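Local coordinates for protein MmeI (Methylophilus methylotrophus, PDB 5HR4) that is a Type IIL restriction-modification enzyme that binds DNA and probably methylates adenine bases in it, using S-adenosyl-L-methionine as methyl donor, at residues Glu212-Lys217 with Ser223-His228; Ile229-Tyr234 with Glu249-Phe254; Leu193-Phe198 with Thr202-Lys207. All coordinates share one frame; numbering follows the deposited sequence.

Contact 1 (Glu212-Lys217 with Ser223-His228); sequences EYIETK and SDLAHH
Y213 and H228 join two consecutive helices by a polar meeting of aromatic side chains. OH of Y213 lies 2.6 Å from ND1 of H228, a hydrogen bond in which either partner could be the donor. The hydroxyl approaches in the plane of the imidazole, at its edge. The rings themselves meet rim to rim with their planes turned by 59°, neither lying over the face of the other. The tyrosine torsion explains the reach: with CG anti to the backbone N (chi1 -175°), the phenol extends from its helix and presents its oxygen to the imidazole.

K217 frames both rings. Its CB rests over one face of the Y213 ring, toward the rim, while its carbonyl O stands over a face of H228. The approach of that O to NE2 of H228, at 3.5 Å, has too poor an angle for a hydrogen bond. The lysine chain then leads away from H228, and its NZ forms a salt bridge with D248. D224 also spends its charged end elsewhere, OD1 accepting a hydrogen bond from N of L219.

Beside this polar pair, CG2 of I214 meets CD1 of L225 at 4.1 Å, the two side chains crossing obliquely. A side-chain hydrogen bond between two aromatic residues thus sits next to one small aliphatic contact, together joining helix 209-217 to helix 225-235.

Within the helicase spacer region, helix 273-283 backs I214 through L279 and L280, and NH2 of R276 hydrogen-bonds to the carbonyl O of I214. F271 lies against L225, while helix 249-252 packs on Y213.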
# COMPACT_ATOMS: atom_id res chain seq x y z
N GLU A 212 35.49 22.13 -4.59
CA GLU A 212 36.58 23.09 -4.62
C GLU A 212 36.30 24.19 -5.62
O GLU A 212 36.55 25.37 -5.33
CB GLU A 212 37.90 22.38 -4.94
CG GLU A 212 38.41 21.50 -3.79
CD GLU A 212 39.40 20.42 -4.25
OE1 GLU A 212 40.09 20.63 -5.28
OE2 GLU A 212 39.47 19.37 -3.57
N TYR A 213 35.75 23.84 -6.78
CA TYR A 213 35.47 24.86 -7.79
C TYR A 213 34.50 25.90 -7.23
O TYR A 213 34.77 27.10 -7.26
CB TYR A 213 34.92 24.22 -9.06
CG TYR A 213 34.73 25.22 -10.18
CD1 TYR A 213 35.68 25.37 -11.18
CD2 TYR A 213 33.59 26.02 -10.23
CE1 TYR A 213 35.50 26.30 -12.20
CE2 TYR A 213 33.41 26.94 -11.23
CZ TYR A 213 34.36 27.09 -12.21
OH TYR A 213 34.14 28.02 -13.21
N ILE A 214 33.37 25.43 -6.70
CA ILE A 214 32.40 26.33 -6.08
C ILE A 214 33.07 27.18 -5.01
O ILE A 214 32.85 28.40 -4.94
CB ILE A 214 31.22 25.50 -5.53
CG1 ILE A 214 30.61 24.65 -6.64
CG2 ILE A 214 30.15 26.39 -4.92
CD1 ILE A 214 29.47 23.79 -6.18
N GLU A 215 33.91 26.58 -4.17
CA GLU A 215 34.51 27.34 -3.09
C GLU A 215 35.55 28.35 -3.57
O GLU A 215 35.81 29.33 -2.86
CB GLU A 215 35.15 26.40 -2.07
CG GLU A 215 34.16 25.60 -1.24
CD GLU A 215 34.83 24.54 -0.37
OE1 GLU A 215 36.05 24.32 -0.56
OE2 GLU A 215 34.15 23.93 0.49
N THR A 216 36.14 28.17 -4.74
CA THR A 216 37.24 29.02 -5.15
C THR A 216 36.91 29.93 -6.33
O THR A 216 37.41 31.06 -6.40
CB THR A 216 38.47 28.16 -5.50
OG1 THR A 216 38.18 27.35 -6.65
CG2 THR A 216 38.85 27.25 -4.34
N LYS A 217 36.06 29.49 -7.25
CA LYS A 217 35.76 30.27 -8.44
C LYS A 217 34.38 30.90 -8.39
O LYS A 217 33.94 31.48 -9.39
CB LYS A 217 35.90 29.39 -9.68
CG LYS A 217 37.33 28.90 -9.93
CD LYS A 217 37.77 29.08 -11.39
CE LYS A 217 38.27 30.49 -11.67
NZ LYS A 217 39.08 30.57 -12.92
N SER A 223 25.83 35.19 -6.31
CA SER A 223 25.30 35.92 -7.46
C SER A 223 25.72 35.29 -8.78
O SER A 223 24.92 35.21 -9.72
CB SER A 223 25.76 37.38 -7.40
OG SER A 223 27.18 37.47 -7.47
N ASP A 224 26.96 34.80 -8.87
CA ASP A 224 27.51 34.25 -10.11
C ASP A 224 27.45 32.73 -10.19
O ASP A 224 27.87 32.16 -11.20
CB ASP A 224 28.96 34.73 -10.29
CG ASP A 224 29.93 34.11 -9.28
OD1 ASP A 224 29.50 33.66 -8.19
OD2 ASP A 224 31.15 34.08 -9.58
N LEU A 225 26.92 32.05 -9.17
CA LEU A 225 27.05 30.59 -9.13
C LEU A 225 26.36 29.93 -10.31
O LEU A 225 26.87 28.94 -10.87
CB LEU A 225 26.48 30.04 -7.83
CG LEU A 225 26.41 28.52 -7.80
CD1 LEU A 225 27.81 27.90 -7.93
CD2 LEU A 225 25.75 28.13 -6.50
N ALA A 226 25.20 30.44 -10.72
CA ALA A 226 24.45 29.73 -11.75
C ALA A 226 25.07 29.88 -13.12
O ALA A 226 24.83 29.02 -13.99
CB ALA A 226 23.00 30.20 -11.78
N HIS A 227 25.86 30.93 -13.35
CA HIS A 227 26.57 31.04 -14.62
C HIS A 227 27.60 29.94 -14.73
O HIS A 227 27.65 29.22 -15.73
CB HIS A 227 27.27 32.40 -14.77
CG HIS A 227 26.43 33.58 -14.37
ND1 HIS A 227 25.08 33.67 -14.63
CD2 HIS A 227 26.77 34.72 -13.72
CE1 HIS A 227 24.62 34.81 -14.16
NE2 HIS A 227 25.62 35.47 -13.60
N HIS A 228 28.44 29.80 -13.69
CA HIS A 228 29.49 28.79 -13.70
C HIS A 228 28.91 27.39 -13.78
O HIS A 228 29.46 26.52 -14.47
CB HIS A 228 30.36 28.91 -12.45
CG HIS A 228 31.24 30.12 -12.43
ND1 HIS A 228 32.61 30.05 -12.58
CD2 HIS A 228 30.95 31.43 -12.25
CE1 HIS A 228 33.12 31.26 -12.49
NE2 HIS A 228 32.14 32.12 -12.29

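Contact 2 (Ile229-Tyr234 with Glu249-Phe254); sequences INTLFY and EHLAAF
L232 places a single methyl squarely on the ring of F254, and the tight half of this contact is built on that touch. CD1 of L232 lies 3.7 Å from the centroid of the F254 ring and only 10° off the ring normal, a CH-pi contact over the centre of the face. That one methyl, CD1 of L232, is close to all six ring carbons of F254, from CG at 3.7 Å to CZ at 4.2 Å. The leucine CG is anti to the backbone N (chi1 176°), and this brings the CD1 branch across to the ring although the CB itself points neither at nor away from the partner segment. The two side chains cross at about a right angle. On the phenylalanine's own segment, the carbonyl O of L251 lies at the ring edge, in its plane.

The looser half lies toward the partly exposed T231. Its methyl CG2 meets CD1 of L251 at 4.2 Å, and CD2 of L251 comes no nearer than 4.5 Å to CA of L232. Here two aliphatic ends merely graze. No hydrogen bond crosses between the segments, so the join depends on apolar contact and on the fit of one methyl to one ring. It is a compact example of how a regular helix can receive a short, weakly bonded helical turn: in 249-254 the hydrogen bonds from N of A253 are weak, whereas N of F254 is hydrogen-bonded to O of L251.

Around this junction, F210 of helix 209-217 touches L232, and L209 of the same helix meets A253. NH1 of R243 hydrogen-bonds to the F254 carbonyl O. On another flank of helix 225-235, helix 183-200 supplies Y189 edge-to-face and R192 by cation-pi to the ring of F233.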
# COMPACT_ATOMS: atom_id res chain seq x y z
N ILE A 229 27.80 27.13 -13.09
CA ILE A 229 27.23 25.80 -13.20
C ILE A 229 26.77 25.54 -14.63
O ILE A 229 27.01 24.47 -15.19
CB ILE A 229 26.10 25.60 -12.16
CG1 ILE A 229 26.73 25.50 -10.77
CG2 ILE A 229 25.30 24.33 -12.42
CD1 ILE A 229 25.77 25.14 -9.66
N ASN A 230 26.20 26.56 -15.29
CA ASN A 230 25.74 26.40 -16.67
C ASN A 230 26.88 26.01 -17.59
O ASN A 230 26.72 25.13 -18.45
CB ASN A 230 25.07 27.69 -17.15
CG ASN A 230 24.27 27.50 -18.44
OD1 ASN A 230 24.76 27.77 -19.55
ND2 ASN A 230 23.04 27.02 -18.30
N THR A 231 28.05 26.65 -17.44
CA THR A 231 29.21 26.26 -18.24
C THR A 231 29.71 24.88 -17.84
O THR A 231 30.16 24.10 -18.69
CB THR A 231 30.36 27.27 -18.11
OG1 THR A 231 29.90 28.59 -18.43
CG2 THR A 231 31.48 26.91 -19.07
N LEU A 232 29.66 24.57 -16.54
CA LEU A 232 30.02 23.22 -16.12
C LEU A 232 29.16 22.20 -16.83
O LEU A 232 29.67 21.25 -17.44
CB LEU A 232 29.91 23.10 -14.60
CG LEU A 232 30.15 21.71 -13.98
CD1 LEU A 232 31.53 21.10 -14.30
CD2 LEU A 232 29.95 21.80 -12.50
N PHE A 233 27.84 22.42 -16.83
CA PHE A 233 26.95 21.50 -17.54
C PHE A 233 27.31 21.40 -19.01
O PHE A 233 27.13 20.33 -19.62
CB PHE A 233 25.50 21.92 -17.42
CG PHE A 233 24.91 21.71 -16.05
CD1 PHE A 233 25.56 20.91 -15.11
CD2 PHE A 233 23.71 22.28 -15.72
CE1 PHE A 233 25.01 20.71 -13.86
CE2 PHE A 233 23.15 22.08 -14.47
CZ PHE A 233 23.80 21.29 -13.54
N TYR A 234 27.83 22.47 -19.61
CA TYR A 234 28.21 22.36 -21.01
C TYR A 234 29.51 21.57 -21.15
O TYR A 234 29.63 20.72 -22.04
CB TYR A 234 28.32 23.73 -21.67
CG TYR A 234 29.14 23.69 -22.95
CD1 TYR A 234 28.58 23.27 -24.16
CD2 TYR A 234 30.49 24.01 -22.93
CE1 TYR A 234 29.37 23.19 -25.32
CE2 TYR A 234 31.27 23.94 -24.07
CZ TYR A 234 30.71 23.54 -25.26
OH TYR A 234 31.52 23.49 -26.37
N GLU A 249 41.51 26.28 -16.65
CA GLU A 249 42.14 25.04 -16.19
C GLU A 249 41.24 24.31 -15.21
O GLU A 249 41.06 23.09 -15.30
CB GLU A 249 43.49 25.33 -15.55
CG GLU A 249 44.59 25.44 -16.57
CD GLU A 249 45.82 26.09 -15.98
OE1 GLU A 249 45.86 26.26 -14.74
OE2 GLU A 249 46.74 26.42 -16.76
N HIS A 250 40.64 25.05 -14.28
CA HIS A 250 39.81 24.41 -13.27
C HIS A 250 38.61 23.72 -13.91
O HIS A 250 38.23 22.61 -13.51
CB HIS A 250 39.39 25.44 -12.22
CG HIS A 250 40.54 26.20 -11.61
ND1 HIS A 250 40.35 27.29 -10.78
CD2 HIS A 250 41.88 26.02 -11.69
CE1 HIS A 250 41.53 27.75 -10.39
NE2 HIS A 250 42.47 27.00 -10.93
N LEU A 251 38.00 24.35 -14.93
CA LEU A 251 36.89 23.70 -15.63
C LEU A 251 37.37 22.53 -16.48
O LEU A 251 36.69 21.50 -16.56
CB LEU A 251 36.14 24.71 -16.51
CG LEU A 251 35.27 25.78 -15.83
CD1 LEU A 251 34.97 26.94 -16.79
CD2 LEU A 251 33.97 25.17 -15.28
N ALA A 252 38.54 22.67 -17.11
CA ALA A 252 39.07 21.60 -17.94
C ALA A 252 39.37 20.33 -17.15
O ALA A 252 39.53 19.26 -17.75
CB ALA A 252 40.31 22.10 -18.70
N ALA A 253 39.42 20.39 -15.82
CA ALA A 253 39.66 19.18 -15.04
C ALA A 253 38.46 18.25 -14.99
O ALA A 253 38.60 17.12 -14.52
CB ALA A 253 40.10 19.55 -13.63
N PHE A 254 37.35 18.65 -15.45
CA PHE A 254 36.17 17.80 -15.33
C PHE A 254 36.05 16.89 -16.54
O PHE A 254 36.21 17.35 -17.68
CB PHE A 254 34.89 18.63 -15.21
CG PHE A 254 34.73 19.28 -13.88
CD1 PHE A 254 34.02 18.66 -12.88
CD2 PHE A 254 35.29 20.51 -13.63
CE1 PHE A 254 33.87 19.25 -11.64
CE2 PHE A 254 35.15 21.12 -12.40
CZ PHE A 254 34.44 20.48 -11.40

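Contact 3 (Leu193-Phe198 with Thr202-Lys207); sequences LLFCLF and TTIFEK
F198 and I204 open the apolar part of this contact, in which a chain leaving helix 183-200 folds back on that helix. CE2 of F198 meets CD1 of I204 at 4.0 Å, the side chains crossing at about a right angle. The other branch of the isoleucine, CG2, lies 4.3 Å from CZ of F195, whose CE1 also approaches CZ of F205.

A sulfur-aromatic contact comes next. SG of C196 sits at the edge of the F205 ring, 5.2 Å from its centroid and 80° off the normal.

The polar part is slight. OG1 of T202 gives a weak hydrogen bond to O of F198 at 3.3 Å, and the same hydroxyl stands over one face of the F198 ring, toward its rim. With OG1 anti to its carbonyl carbon (chi1 -57°), the threonine hydroxyl can reach both.

An alanine in place of F198 would keep the backbone carbonyl but would probably leave the I204 methyl and the T202 hydroxyl without the ring they pack against. The side chains joining these segments are thus mainly apolar, with one weak hydrogen bond near calcium-binding D201, while backbone hydrogen bonding of F205 with A199 ties the loop to the helix.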
# COMPACT_ATOMS: atom_id res chain seq x y z
N LEU A 193 22.87 18.01 -10.53
CA LEU A 193 23.62 18.29 -9.31
C LEU A 193 23.86 17.02 -8.50
O LEU A 193 24.93 16.83 -7.91
CB LEU A 193 22.88 19.30 -8.45
CG LEU A 193 22.72 20.63 -9.16
CD1 LEU A 193 21.67 21.43 -8.41
CD2 LEU A 193 24.04 21.35 -9.17
N LEU A 194 22.85 16.15 -8.44
CA LEU A 194 23.00 14.93 -7.68
C LEU A 194 24.15 14.10 -8.22
O LEU A 194 24.97 13.57 -7.46
CB LEU A 194 21.70 14.14 -7.73
CG LEU A 194 21.71 12.86 -6.93
CD1 LEU A 194 21.97 13.17 -5.47
CD2 LEU A 194 20.38 12.16 -7.14
N PHE A 195 24.24 14.00 -9.54
CA PHE A 195 25.34 13.26 -10.14
C PHE A 195 26.67 13.93 -9.79
O PHE A 195 27.65 13.25 -9.49
CB PHE A 195 25.16 13.17 -11.65
CG PHE A 195 26.33 12.58 -12.36
CD1 PHE A 195 27.41 13.37 -12.72
CD2 PHE A 195 26.35 11.24 -12.70
CE1 PHE A 195 28.48 12.85 -13.37
CE2 PHE A 195 27.43 10.70 -13.36
CZ PHE A 195 28.50 11.51 -13.70
N CYS A 196 26.72 15.25 -9.82
CA CYS A 196 27.97 15.91 -9.47
C CYS A 196 28.34 15.63 -8.01
O CYS A 196 29.52 15.41 -7.70
CB CYS A 196 27.88 17.40 -9.75
SG CYS A 196 27.87 17.78 -11.52
N LEU A 197 27.36 15.62 -7.10
CA LEU A 197 27.69 15.37 -5.70
C LEU A 197 28.25 13.97 -5.52
O LEU A 197 29.25 13.77 -4.82
CB LEU A 197 26.47 15.59 -4.81
CG LEU A 197 26.02 17.04 -4.76
CD1 LEU A 197 24.65 17.12 -4.15
CD2 LEU A 197 27.00 17.87 -3.96
N PHE A 198 27.66 12.99 -6.20
CA PHE A 198 28.19 11.63 -6.16
C PHE A 198 29.56 11.55 -6.82
O PHE A 198 30.45 10.81 -6.36
CB PHE A 198 27.20 10.68 -6.83
CG PHE A 198 27.72 9.29 -7.01
CD1 PHE A 198 27.66 8.37 -5.96
CD2 PHE A 198 28.26 8.88 -8.23
CE1 PHE A 198 28.12 7.06 -6.12
CE2 PHE A 198 28.72 7.59 -8.40
CZ PHE A 198 28.66 6.67 -7.34
N THR A 202 33.67 10.09 -5.52
CA THR A 202 34.18 8.87 -6.11
C THR A 202 35.30 9.30 -7.05
O THR A 202 35.79 10.44 -6.99
CB THR A 202 33.02 8.13 -6.79
OG1 THR A 202 31.99 7.89 -5.80
CG2 THR A 202 33.49 6.80 -7.33
N THR A 203 35.72 8.41 -7.92
CA THR A 203 36.82 8.71 -8.81
C THR A 203 36.36 9.23 -10.16
O THR A 203 37.15 9.25 -11.11
CB THR A 203 37.67 7.46 -8.99
OG1 THR A 203 36.80 6.37 -9.33
CG2 THR A 203 38.37 7.15 -7.67
N ILE A 204 35.10 9.65 -10.28
CA ILE A 204 34.61 10.16 -11.55
C ILE A 204 35.19 11.54 -11.82
O ILE A 204 35.80 11.77 -12.87
CB ILE A 204 33.07 10.18 -11.57
CG1 ILE A 204 32.53 8.77 -11.43
CG2 ILE A 204 32.62 10.78 -12.89
CD1 ILE A 204 31.04 8.68 -11.47
N PHE A 205 34.98 12.47 -10.90
CA PHE A 205 35.82 13.66 -10.80
C PHE A 205 36.96 13.37 -9.82
O PHE A 205 36.84 12.51 -8.95
CB PHE A 205 35.05 14.88 -10.27
CG PHE A 205 33.80 15.23 -11.03
CD1 PHE A 205 33.49 14.65 -12.24
CD2 PHE A 205 32.93 16.19 -10.52
CE1 PHE A 205 32.33 15.00 -12.92
CE2 PHE A 205 31.78 16.54 -11.19
CZ PHE A 205 31.48 15.95 -12.40
N GLU A 206 38.06 14.11 -9.97
CA GLU A 206 39.04 14.20 -8.90
C GLU A 206 38.34 14.56 -7.61
O GLU A 206 37.38 15.34 -7.60
CB GLU A 206 40.10 15.26 -9.19
CG GLU A 206 41.05 14.99 -10.33
CD GLU A 206 42.03 16.16 -10.52
OE1 GLU A 206 42.51 16.68 -9.48
OE2 GLU A 206 42.29 16.57 -11.67
N LYS A 207 38.82 14.00 -6.51
CA LYS A 207 38.17 14.14 -5.21
C LYS A 207 37.82 15.59 -4.93
O LYS A 207 38.69 16.47 -4.95
CB LYS A 207 39.07 13.57 -4.11
CG LYS A 207 38.32 13.24 -2.82
CD LYS A 207 38.89 11.99 -2.13
CE LYS A 207 37.95 11.49 -1.02
NZ LYS A 207 38.49 10.32 -0.24

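How the contacts relate
The three contacts follow one another through the helicase spacer region, in the chain order 3, 1, 2. Contacts 1 and 2 share helix 225-235, and their centres lie about 10 Å apart; CD1 of Y213 packs 3.8 Å from CB of H250. Contacts 2 and 3, with centres about 13 Å apart, join through the edge-to-face rings of F254 and F205. Contact 1 is about 16 Å from contact 3, centre to centre. All three lie near the calcium site without supplying its ligands: the side chains of F198, I214 and F254 lie about 9, 10 and 12 Å from the ion. DNA is remote, about 21 Å from the nearest atom of contact 3.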